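Local atomic coordinates of mandelate racemase/muconate lactonizing enzyme family protein (Azoarcus sp., PDB entry 2QDE), a protein that belongs to the mandelate racemase/muconate lactonizing enzyme family of the enolase superfamily and carries a barium ion at the metal site of its barrel domain. Residues Ser14-Lys18 with His331-Cys335; Ile31-Leu35 with Gln62-Thr66; Asn343-Asn348 with Ile367-Leu373. All coordinates share one frame; numbering follows the deposited sequence.

Contact 1: Ser14-Lys18 with His331-Cys335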
ATOM      1  N   SER A  14      -8.605  13.706  48.484  1.00 19.27           N
ATOM      2  CA  SER A  14      -8.333  12.280  48.575  1.00 20.38           C
ATOM      3  C   SER A  14      -9.614  11.642  49.103  1.00 20.95           C
ATOM      4  O   SER A  14     -10.023  11.903  50.231  1.00 19.40           O
ATOM      5  CB  SER A  14      -7.167  12.012  49.531  1.00 19.26           C
ATOM      6  OG  SER A  14      -5.947  12.516  49.011  1.00 19.96           O
ATOM      7  N   THR A  15     -10.246  10.809  48.281  1.00 21.22           N
ATOM      8  CA  THR A  15     -11.497  10.163  48.664  1.00 20.72           C
ATOM      9  C   THR A  15     -11.357   8.678  49.001  1.00 22.96           C
ATOM     10  O   THR A  15     -10.934   7.877  48.174  1.00 22.62           O
ATOM     11  CB  THR A  15     -12.542  10.315  47.548  1.00 20.51           C
ATOM     12  OG1 THR A  15     -12.650  11.694  47.193  1.00 21.26           O
ATOM     13  CG2 THR A  15     -13.900   9.810  48.010  1.00 20.81           C
ATOM     14  N   PRO A  16     -11.712   8.299  50.240  1.00 24.37           N
ATOM     15  CA  PRO A  16     -11.621   6.899  50.664  1.00 25.36           C
ATOM     16  C   PRO A  16     -12.674   6.042  49.955  1.00 27.12           C
ATOM     17  O   PRO A  16     -13.767   6.515  49.645  1.00 25.56           O
ATOM     18  CB  PRO A  16     -11.883   6.970  52.170  1.00 26.04           C
ATOM     19  CG  PRO A  16     -11.505   8.387  52.539  1.00 26.05           C
ATOM     20  CD  PRO A  16     -12.043   9.172  51.381  1.00 24.60           C
ATOM     21  N   MET A  17     -12.335   4.781  49.713  1.00 29.39           N
ATOM     22  CA  MET A  17     -13.237   3.839  49.058  1.00 31.13           C
ATOM     23  C   MET A  17     -14.054   3.040  50.078  1.00 32.84           C
ATOM     24  O   MET A  17     -13.613   2.835  51.219  1.00 32.66           O
ATOM     25  CB  MET A  17     -12.423   2.865  48.200  1.00 31.77           C
ATOM     26  CG  MET A  17     -11.601   3.533  47.113  1.00 32.87           C
ATOM     27  SD  MET A  17     -12.542   3.845  45.609  1.00 34.38           S
ATOM     28  CE  MET A  17     -11.989   2.506  44.601  1.00 34.11           C
ATOM     29  N   LYS A  18     -15.236   2.593  49.647  1.00 33.36           N
ATOM     30  CA  LYS A  18     -16.154   1.779  50.454  1.00 34.79           C
ATOM     31  C   LYS A  18     -17.116   2.586  51.317  1.00 34.75           C
ATOM     32  O   LYS A  18     -18.283   2.205  51.487  1.00 35.37           O
ATOM     33  CB  LYS A  18     -15.375   0.797  51.339  1.00 34.25           C
ATOM     34  CG  LYS A  18     -14.587  -0.269  50.580  1.00 34.64           C
ATOM     35  CD  LYS A  18     -15.491  -1.267  49.874  1.00 35.59           C
ATOM     36  CE  LYS A  18     -14.691  -2.474  49.391  1.00 36.78           C
ATOM     37  NZ  LYS A  18     -13.888  -3.065  50.514  1.00 38.62           N
ATOM     38  N   HIS A 331     -18.544   2.823  42.368  1.00 22.73           N
ATOM     39  CA  HIS A 331     -17.321   2.155  42.799  1.00 24.52           C
ATOM     40  C   HIS A 331     -16.830   2.785  44.104  1.00 24.30           C
ATOM     41  O   HIS A 331     -16.421   2.083  45.033  1.00 24.17           O
ATOM     42  CB  HIS A 331     -16.239   2.261  41.715  1.00 25.58           C
ATOM     43  CG  HIS A 331     -16.616   1.598  40.424  1.00 28.52           C
ATOM     44  ND1 HIS A 331     -16.546   2.244  39.207  1.00 30.06           N
ATOM     45  CD2 HIS A 331     -17.070   0.349  40.160  1.00 29.46           C
ATOM     46  CE1 HIS A 331     -16.940   1.422  38.250  1.00 30.80           C
ATOM     47  NE2 HIS A 331     -17.264   0.265  38.800  1.00 31.03           N
ATOM     48  N   ILE A 332     -16.882   4.110  44.183  1.00 23.25           N
ATOM     49  CA  ILE A 332     -16.436   4.797  45.391  1.00 24.46           C
ATOM     50  C   ILE A 332     -17.291   4.431  46.607  1.00 24.91           C
ATOM     51  O   ILE A 332     -16.768   4.203  47.705  1.00 23.67           O
ATOM     52  CB  ILE A 332     -16.471   6.342  45.206  1.00 24.41           C
ATOM     53  CG1 ILE A 332     -15.355   6.779  44.254  1.00 23.85           C
ATOM     54  CG2 ILE A 332     -16.318   7.046  46.556  1.00 22.18           C
ATOM     55  CD1 ILE A 332     -15.342   8.273  43.980  1.00 25.92           C
ATOM     56  N   HIS A 333     -18.602   4.366  46.407  1.00 23.48           N
ATOM     57  CA  HIS A 333     -19.519   4.063  47.500  1.00 24.40           C
ATOM     58  C   HIS A 333     -19.943   2.598  47.599  1.00 24.12           C
ATOM     59  O   HIS A 333     -20.889   2.266  48.305  1.00 24.98           O
ATOM     60  CB  HIS A 333     -20.741   4.973  47.385  1.00 22.59           C
ATOM     61  CG  HIS A 333     -20.403   6.428  47.443  1.00 23.77           C
ATOM     62  ND1 HIS A 333     -20.053   7.065  48.615  1.00 23.03           N
ATOM     63  CD2 HIS A 333     -20.300   7.359  46.465  1.00 23.74           C
ATOM     64  CE1 HIS A 333     -19.747   8.324  48.356  1.00 24.45           C
ATOM     65  NE2 HIS A 333     -19.888   8.528  47.059  1.00 24.09           N
ATOM     66  N   ASP A 334     -19.224   1.731  46.900  1.00 25.73           N
ATOM     67  CA  ASP A 334     -19.493   0.295  46.903  1.00 27.63           C
ATOM     68  C   ASP A 334     -20.985  -0.069  46.947  1.00 27.94           C
ATOM     69  O   ASP A 334     -21.458  -0.675  47.902  1.00 27.48           O
ATOM     70  CB  ASP A 334     -18.744  -0.350  48.079  1.00 29.06           C
ATOM     71  CG  ASP A 334     -18.734  -1.865  48.010  1.00 31.08           C
ATOM     72  OD1 ASP A 334     -18.697  -2.417  46.896  1.00 33.27           O
ATOM     73  OD2 ASP A 334     -18.743  -2.515  49.071  1.00 33.53           O
ATOM     74  N   CYS A 335     -21.719   0.304  45.902  1.00 26.67           N
ATOM     75  CA  CYS A 335     -23.147   0.001  45.801  1.00 26.69           C
ATOM     76  C   CYS A 335     -23.513  -0.139  44.324  1.00 26.80           C
ATOM     77  O   CYS A 335     -22.656   0.061  43.454  1.00 28.27           O
ATOM     78  CB  CYS A 335     -23.981   1.105  46.452  1.00 26.23           C
ATOM     79  SG  CYS A 335     -23.506   2.755  45.949  1.00 28.40           S
TER
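The last carbonyl of a helix is claimed here by a residue more than three hundred positions earlier in the chain: Lys18 N donates to Ile332 O over 3.0 Å. The N-H...O angle of 139° makes this a noticeably bent bond, and the donor lies somewhat off the carbonyl plane. That carbonyl can receive an outside donor because helix 328-332 stops at this point. Asp334 has a positive phi of 37° and is the C-prime residue of a Schellman motif, in which Asp334 N bonds only weakly to His331 O.

Around this bond the packing is apolar. Methyl CG2 of Thr15 meets methyl CG2 of Ile332 at 3.9 Å, the two side chains crossing at about a right angle. With CG2 anti to the backbone nitrogen on each residue, the two methyls are turned toward each other. Met17, bent along its chain, brings SD within 4.3 Å of Ile332 CG1. The same Ile332 CG2 lies over the centre of one face of the neighbouring His333 ring.

At the surface Lys18 and Asp334 run side by side and point the same way, but it is the aliphatic part of the lysine that touches, with CD 3.6 Å from Asp334 OD2. Lys18 NZ and Asp334 OD2 are 5.1 Å apart, so any attraction is probably through-space and modest. Residues 19-29, directly beyond Lys18, are not modelled, consistent with a mobile loop. The arrangement belongs to the interdomain seam of the enolase-superfamily fold, where the end of an N-terminal-domain strand meets a Schellman-terminated helix of the C-terminal domain.

Contact 2: Ile31-Leu35 with Gln62-Thr66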
ATOM      1  N   ILE A  31      -8.767   7.536  46.560  1.00 28.19           N
ATOM      2  CA  ILE A  31      -8.694   8.140  45.239  1.00 25.54           C
ATOM      3  C   ILE A  31      -8.124   9.554  45.339  1.00 24.97           C
ATOM      4  O   ILE A  31      -8.750  10.432  45.941  1.00 23.72           O
ATOM      5  CB  ILE A  31     -10.096   8.226  44.607  1.00 25.46           C
ATOM      6  CG1 ILE A  31     -10.684   6.825  44.437  1.00 27.38           C
ATOM      7  CG2 ILE A  31     -10.022   8.961  43.286  1.00 27.17           C
ATOM      8  CD1 ILE A  31      -9.814   5.876  43.621  1.00 28.66           C
ATOM      9  N   ASP A  32      -6.947   9.775  44.755  1.00 22.30           N
ATOM     10  CA  ASP A  32      -6.327  11.098  44.779  1.00 21.43           C
ATOM     11  C   ASP A  32      -6.665  11.861  43.500  1.00 22.35           C
ATOM     12  O   ASP A  32      -6.309  11.441  42.391  1.00 21.87           O
ATOM     13  CB  ASP A  32      -4.808  10.994  44.932  1.00 22.34           C
ATOM     14  CG  ASP A  32      -4.392  10.369  46.260  1.00 23.54           C
ATOM     15  OD1 ASP A  32      -5.065  10.627  47.284  1.00 23.12           O
ATOM     16  OD2 ASP A  32      -3.386   9.630  46.282  1.00 25.57           O
ATOM     17  N   GLY A  33      -7.350  12.986  43.659  1.00 21.11           N
ATOM     18  CA  GLY A  33      -7.735  13.768  42.505  1.00 19.75           C
ATOM     19  C   GLY A  33      -7.699  15.255  42.757  1.00 20.90           C
ATOM     20  O   GLY A  33      -7.082  15.723  43.709  1.00 20.69           O
ATOM     21  N   VAL A  34      -8.385  16.006  41.908  1.00 19.14           N
ATOM     22  CA  VAL A  34      -8.404  17.445  42.039  1.00 19.21           C
ATOM     23  C   VAL A  34      -9.761  18.024  41.662  1.00 19.44           C
ATOM     24  O   VAL A  34     -10.447  17.490  40.794  1.00 17.98           O
ATOM     25  CB  VAL A  34      -7.292  18.049  41.139  1.00 21.89           C
ATOM     26  CG1 VAL A  34      -7.796  19.261  40.397  1.00 22.92           C
ATOM     27  CG2 VAL A  34      -6.083  18.400  41.983  1.00 20.84           C
ATOM     28  N   LEU A  35     -10.148  19.102  42.341  1.00 18.36           N
ATOM     29  CA  LEU A  35     -11.393  19.797  42.042  1.00 17.88           C
ATOM     30  C   LEU A  35     -10.990  21.170  41.530  1.00 19.17           C
ATOM     31  O   LEU A  35     -10.014  21.757  42.006  1.00 20.45           O
ATOM     32  CB  LEU A  35     -12.272  19.963  43.282  1.00 17.92           C
ATOM     33  CG  LEU A  35     -12.858  18.734  43.982  1.00 19.23           C
ATOM     34  CD1 LEU A  35     -13.898  19.214  44.989  1.00 19.51           C
ATOM     35  CD2 LEU A  35     -13.503  17.778  42.979  1.00 19.12           C
ATOM     36  N   GLN A  62      -1.938  14.918  40.892  1.00 18.25           N
ATOM     37  CA  GLN A  62      -2.575  16.067  41.509  1.00 18.82           C
ATOM     38  C   GLN A  62      -1.725  17.292  41.244  1.00 17.71           C
ATOM     39  O   GLN A  62      -2.234  18.315  40.805  1.00 18.50           O
ATOM     40  CB  GLN A  62      -2.709  15.872  43.013  1.00 18.07           C
ATOM     41  CG  GLN A  62      -3.748  14.868  43.431  1.00 19.21           C
ATOM     42  CD  GLN A  62      -3.881  14.823  44.934  1.00 21.26           C
ATOM     43  OE1 GLN A  62      -2.883  14.663  45.644  1.00 21.53           O
ATOM     44  NE2 GLN A  62      -5.105  14.968  45.432  1.00 17.42           N
ATOM     45  N   ASP A  63      -0.423  17.174  41.505  1.00 17.57           N
ATOM     46  CA  ASP A  63       0.492  18.292  41.300  1.00 19.05           C
ATOM     47  C   ASP A  63       0.637  18.683  39.826  1.00 19.03           C
ATOM     48  O   ASP A  63       0.742  19.869  39.515  1.00 16.87           O
ATOM     49  CB  ASP A  63       1.857  17.991  41.945  1.00 19.57           C
ATOM     50  CG  ASP A  63       1.788  17.973  43.482  1.00 22.33           C
ATOM     51  OD1 ASP A  63       0.749  18.400  44.037  1.00 22.56           O
ATOM     52  OD2 ASP A  63       2.766  17.541  44.140  1.00 22.67           O
ATOM     53  N   SER A  64       0.619  17.698  38.921  1.00 19.61           N
ATOM     54  CA  SER A  64       0.706  17.970  37.479  1.00 20.40           C
ATOM     55  C   SER A  64      -0.412  18.910  37.080  1.00 18.31           C
ATOM     56  O   SER A  64      -0.195  19.974  36.511  1.00 18.67           O
ATOM     57  CB  SER A  64       0.507  16.696  36.648  1.00 21.13           C
ATOM     58  OG  SER A  64       1.593  15.824  36.784  1.00 31.06           O
ATOM     59  N   ILE A  65      -1.628  18.470  37.362  1.00 18.87           N
ATOM     60  CA  ILE A  65      -2.819  19.224  37.027  1.00 17.39           C
ATOM     61  C   ILE A  65      -2.843  20.593  37.703  1.00 17.85           C
ATOM     62  O   ILE A  65      -3.152  21.604  37.069  1.00 16.68           O
ATOM     63  CB  ILE A  65      -4.070  18.417  37.416  1.00 15.85           C
ATOM     64  CG1 ILE A  65      -4.065  17.084  36.656  1.00 14.50           C
ATOM     65  CG2 ILE A  65      -5.334  19.222  37.114  1.00 15.46           C
ATOM     66  CD1 ILE A  65      -5.084  16.072  37.152  1.00 15.49           C
ATOM     67  N   THR A  66      -2.499  20.626  38.985  1.00 18.12           N
ATOM     68  CA  THR A  66      -2.510  21.876  39.719  1.00 18.17           C
ATOM     69  C   THR A  66      -1.540  22.888  39.133  1.00 18.04           C
ATOM     70  O   THR A  66      -1.883  24.057  38.961  1.00 18.10           O
ATOM     71  CB  THR A  66      -2.186  21.652  41.211  1.00 18.64           C
ATOM     72  OG1 THR A  66      -3.214  20.846  41.804  1.00 18.93           O
ATOM     73  CG2 THR A  66      -2.107  22.990  41.947  1.00 19.72           C
TER
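Gln62 reaches from the first turn of helix 62-78 to the backbone of Gly33, and Val34 meets the next turn. This is the helix-on-sheet packing of the enolase-type N-terminal domain, in which an antiparallel meander (strands 5-15, 31-40 and 45-49) is followed by helices. The two short segments run nearly parallel, with 11° between their directions and their axes 8.2 Å apart at closest approach.

Gln62 continues extended beyond CG, with CD anti to CA (chi2 -176°), and this carries its amide along to the strand. There NE2 donates to Gly33 O at 2.7 Å with an N-H...O angle of 166°. The bond uses a lone pair in the carbonyl plane, and the acceptor also lies close to the plane of the Gln62 amide. Further partners fix the rotation of that amide: Thr379 OG1 also bonds to NE2, and Lys382 NZ bonds to OE1. Asp32 lies alongside, its CB 3.9 Å from Gln62 CD, while its carboxylate serves Ser14 and Arg30.

Val34 divides its two methyls between different neighbours. CG1 comes within 4.1 Å of Ile65 CG2, the two side chains sliding past each other in opposite directions. CG2 lies instead against the helix backbone, 4.0 Å from Gln62 O. On its other faces the helix start is also covered, with Ile65 against Gln102 and Ala103 of helix 101-119 and Ser64 packing on Ser64 of the second subunit. Val34 CG2 is also 3.8 Å from Thr66 OG1, the hydroxyl that donates back to Gln62 O at 2.9 Å from above the carbonyl plane.

Contact 3: Asn343-Asn348 with Ile367-Leu373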
ATOM      1  N   ASN A 343     -22.966  10.316  51.224  1.00 29.90           N
ATOM      2  CA  ASN A 343     -21.816  11.096  51.661  1.00 28.62           C
ATOM      3  C   ASN A 343     -20.829  11.369  50.526  1.00 26.31           C
ATOM      4  O   ASN A 343     -19.635  11.130  50.671  1.00 23.27           O
ATOM      5  CB  ASN A 343     -21.120  10.363  52.816  1.00 31.20           C
ATOM      6  CG  ASN A 343     -20.044  11.209  53.491  1.00 33.51           C
ATOM      7  OD1 ASN A 343     -18.853  11.101  53.175  1.00 35.66           O
ATOM      8  ND2 ASN A 343     -20.465  12.065  54.421  1.00 35.27           N
ATOM      9  N   ASP A 344     -21.341  11.872  49.401  1.00 24.81           N
ATOM     10  CA  ASP A 344     -20.513  12.192  48.233  1.00 22.09           C
ATOM     11  C   ASP A 344     -20.300  13.705  48.222  1.00 22.01           C
ATOM     12  O   ASP A 344     -21.124  14.443  48.766  1.00 21.11           O
ATOM     13  CB  ASP A 344     -21.235  11.773  46.946  1.00 21.12           C
ATOM     14  CG  ASP A 344     -20.322  11.786  45.731  1.00 21.34           C
ATOM     15  OD1 ASP A 344     -19.467  10.884  45.617  1.00 22.49           O
ATOM     16  OD2 ASP A 344     -20.452  12.701  44.892  1.00 21.64           O
ATOM     17  N   ILE A 345     -19.212  14.185  47.615  1.00 20.80           N
ATOM     18  CA  ILE A 345     -19.001  15.627  47.589  1.00 21.43           C
ATOM     19  C   ILE A 345     -20.097  16.280  46.761  1.00 22.04           C
ATOM     20  O   ILE A 345     -20.248  17.503  46.767  1.00 24.06           O
ATOM     21  CB  ILE A 345     -17.617  16.024  47.025  1.00 22.69           C
ATOM     22  CG1 ILE A 345     -17.458  15.531  45.594  1.00 21.47           C
ATOM     23  CG2 ILE A 345     -16.516  15.457  47.913  1.00 21.75           C
ATOM     24  CD1 ILE A 345     -16.254  16.127  44.903  1.00 23.32           C
ATOM     25  N   ALA A 346     -20.850  15.459  46.031  1.00 21.58           N
ATOM     26  CA  ALA A 346     -21.979  15.956  45.252  1.00 22.41           C
ATOM     27  C   ALA A 346     -23.179  15.746  46.163  1.00 22.09           C
ATOM     28  O   ALA A 346     -23.467  14.614  46.553  1.00 22.94           O
ATOM     29  CB  ALA A 346     -22.163  15.146  43.967  1.00 21.34           C
ATOM     30  N   LEU A 347     -23.862  16.823  46.528  1.00 23.67           N
ATOM     31  CA  LEU A 347     -25.026  16.693  47.392  1.00 24.07           C
ATOM     32  C   LEU A 347     -26.134  15.987  46.635  1.00 24.12           C
ATOM     33  O   LEU A 347     -26.976  15.320  47.233  1.00 24.13           O
ATOM     34  CB  LEU A 347     -25.524  18.067  47.847  1.00 25.41           C
ATOM     35  CG  LEU A 347     -24.641  18.846  48.823  1.00 23.63           C
ATOM     36  CD1 LEU A 347     -25.161  20.261  48.937  1.00 23.27           C
ATOM     37  CD2 LEU A 347     -24.638  18.159  50.182  1.00 25.39           C
ATOM     38  N   ASN A 348     -26.118  16.127  45.312  1.00 23.81           N
ATOM     39  CA  ASN A 348     -27.132  15.516  44.460  1.00 22.31           C
ATOM     40  C   ASN A 348     -26.515  14.661  43.346  1.00 22.88           C
ATOM     41  O   ASN A 348     -26.512  15.044  42.177  1.00 23.56           O
ATOM     42  CB  ASN A 348     -28.020  16.614  43.872  1.00 23.14           C
ATOM     43  CG  ASN A 348     -27.236  17.621  43.039  1.00 22.98           C
ATOM     44  OD1 ASN A 348     -26.067  17.914  43.314  1.00 22.47           O
ATOM     45  ND2 ASN A 348     -27.886  18.164  42.021  1.00 22.93           N
ATOM     46  N   ILE A 367     -24.685  20.071  39.474  1.00 19.93           N
ATOM     47  CA  ILE A 367     -24.167  19.544  40.731  1.00 21.10           C
ATOM     48  C   ILE A 367     -24.005  20.619  41.811  1.00 22.48           C
ATOM     49  O   ILE A 367     -23.561  21.738  41.535  1.00 22.76           O
ATOM     50  CB  ILE A 367     -22.786  18.865  40.520  1.00 20.93           C
ATOM     51  CG1 ILE A 367     -22.922  17.690  39.543  1.00 19.66           C
ATOM     52  CG2 ILE A 367     -22.216  18.399  41.859  1.00 18.89           C
ATOM     53  CD1 ILE A 367     -23.778  16.552  40.054  1.00 20.00           C
ATOM     54  N   GLU A 368     -24.357  20.253  43.040  1.00 24.56           N
ATOM     55  CA  GLU A 368     -24.245  21.130  44.211  1.00 25.69           C
ATOM     56  C   GLU A 368     -23.214  20.489  45.134  1.00 23.07           C
ATOM     57  O   GLU A 368     -23.425  19.379  45.627  1.00 23.49           O
ATOM     58  CB  GLU A 368     -25.578  21.207  44.952  1.00 28.07           C
ATOM     59  CG  GLU A 368     -26.758  21.572  44.087  1.00 35.32           C
ATOM     60  CD  GLU A 368     -26.947  23.059  43.970  1.00 39.17           C
ATOM     61  OE1 GLU A 368     -25.933  23.777  43.794  1.00 41.28           O
ATOM     62  OE2 GLU A 368     -28.110  23.514  44.050  1.00 41.38           O
ATOM     63  N   LEU A 369     -22.108  21.180  45.371  1.00 23.82           N
ATOM     64  CA  LEU A 369     -21.058  20.636  46.222  1.00 24.17           C
ATOM     65  C   LEU A 369     -21.319  20.725  47.720  1.00 24.53           C
ATOM     66  O   LEU A 369     -21.847  21.720  48.223  1.00 24.40           O
ATOM     67  CB  LEU A 369     -19.715  21.322  45.934  1.00 24.23           C
ATOM     68  CG  LEU A 369     -18.896  20.899  44.713  1.00 25.56           C
ATOM     69  CD1 LEU A 369     -17.583  21.664  44.708  1.00 25.34           C
ATOM     70  CD2 LEU A 369     -18.624  19.402  44.752  1.00 25.07           C
ATOM     71  N   ASN A 370     -20.952  19.666  48.426  1.00 22.96           N
ATOM     72  CA  ASN A 370     -21.071  19.648  49.871  1.00 23.44           C
ATOM     73  C   ASN A 370     -19.737  20.285  50.266  1.00 23.32           C
ATOM     74  O   ASN A 370     -18.729  19.592  50.385  1.00 21.61           O
ATOM     75  CB  ASN A 370     -21.150  18.207  50.376  1.00 23.91           C
ATOM     76  CG  ASN A 370     -21.223  18.123  51.887  1.00 24.59           C
ATOM     77  OD1 ASN A 370     -20.703  18.990  52.592  1.00 24.62           O
ATOM     78  ND2 ASN A 370     -21.846  17.067  52.395  1.00 24.03           N
ATOM     79  N   GLU A 371     -19.736  21.604  50.438  1.00 22.96           N
ATOM     80  CA  GLU A 371     -18.516  22.344  50.764  1.00 24.64           C
ATOM     81  C   GLU A 371     -17.723  21.863  51.981  1.00 25.31           C
ATOM     82  O   GLU A 371     -16.494  21.748  51.918  1.00 22.99           O
ATOM     83  CB  GLU A 371     -18.828  23.834  50.938  1.00 25.47           C
ATOM     84  CG  GLU A 371     -19.396  24.527  49.703  1.00 27.33           C
ATOM     85  CD  GLU A 371     -18.461  24.495  48.504  1.00 30.35           C
ATOM     86  OE1 GLU A 371     -17.222  24.435  48.692  1.00 31.15           O
ATOM     87  OE2 GLU A 371     -18.972  24.554  47.359  1.00 31.15           O
ATOM     88  N   ASP A 372     -18.399  21.594  53.095  1.00 26.26           N
ATOM     89  CA  ASP A 372     -17.664  21.146  54.263  1.00 28.15           C
ATOM     90  C   ASP A 372     -17.044  19.763  54.067  1.00 26.45           C
ATOM     91  O   ASP A 372     -15.952  19.498  54.571  1.00 25.57           O
ATOM     92  CB  ASP A 372     -18.543  21.217  55.528  1.00 33.49           C
ATOM     93  CG  ASP A 372     -19.969  20.797  55.288  1.00 38.98           C
ATOM     94  OD1 ASP A 372     -20.207  19.571  55.191  1.00 42.29           O
ATOM     95  OD2 ASP A 372     -20.862  21.688  55.207  1.00 41.90           O
ATOM     96  N   LEU A 373     -17.712  18.890  53.316  1.00 24.30           N
ATOM     97  CA  LEU A 373     -17.158  17.561  53.059  1.00 22.78           C
ATOM     98  C   LEU A 373     -15.908  17.732  52.203  1.00 21.48           C
ATOM     99  O   LEU A 373     -14.912  17.027  52.381  1.00 21.07           O
ATOM    100  CB  LEU A 373     -18.175  16.676  52.326  1.00 21.93           C
ATOM    101  CG  LEU A 373     -17.687  15.303  51.850  1.00 21.28           C
ATOM    102  CD1 LEU A 373     -17.143  14.496  53.016  1.00 19.87           C
ATOM    103  CD2 LEU A 373     -18.841  14.563  51.182  1.00 21.92           C
TER
HETATM  104  O   HOH W   1     -22.895  14.689  50.846  1.00 31.33           O
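Two straight backbone hydrogen bonds join these segments: Leu347 N donates to Glu368 O at 2.7 Å (N-H...O 168°), and Asn370 N donates to Ile345 O at 2.8 Å (165°). The first runs nearly along the C=O axis; the second is tilted from the carbonyl plane. Ile345 O also receives a CA-H contact from Leu369 CA at 3.3 Å. A third bond comes from a side chain, Glu368 N to Asn348 OD1 at 2.9 Å. It is possible because Asn348 CG sits between its backbone N and carbonyl carbon (chi1 60°), which brings OD1 to the Glu368 N-H.

These bonds bracket Ala346 and Leu369, a single antiparallel bridge of the non-hydrogen-bonded type, which joins the loop that follows helix 328-332 to the residues leading into helix 371-377 of the C-terminal domain. Leu369 CD2 lies beside Ile345 CD1 at 4.0 Å, the side chains pointing the same way, whereas the Leu373 side chain crosses that of Ile345 at about a right angle, CD2 against CG2. Leu347 CD2 packs on Asn370 CB at 3.5 Å.

Further out, Asn370 is the N-cap of helix 371-377: its OD1 accepts from Leu373 N at 3.1 Å, above the carbonyl plane. Its ND2 donates to a water that in turn donates to Asp344 O, tying the cap to the other segment. Asn348 ND2 is held by Gly366 O, and Ile345 is backed by Val374 and Leu377.

Contact 2 lies within the N-terminal domain, contact 3 within the C-terminal domain's sequence range, and contact 1 joins the two. Their centres stand about 17 Å (contacts 1 and 2), 14 Å (1 and 3) and 18 Å (2 and 3) apart. Along the chain, contact 2 falls between the two halves of contact 1, and contact 3 follows both. Contacts 1 and 2 share the antiparallel sheet, where Thr15 O and Ile31 N, 2.7 Å apart, probably bond. Contact 3 meets contact 1 where His333 NE2 and Asp344 OD1, 2.8 Å apart, probably bond, and contact 2 where Leu35 CD2 packs 3.7 Å from Ile345 CD1. These touches connect the N-terminal sheet with C-terminal-domain loops.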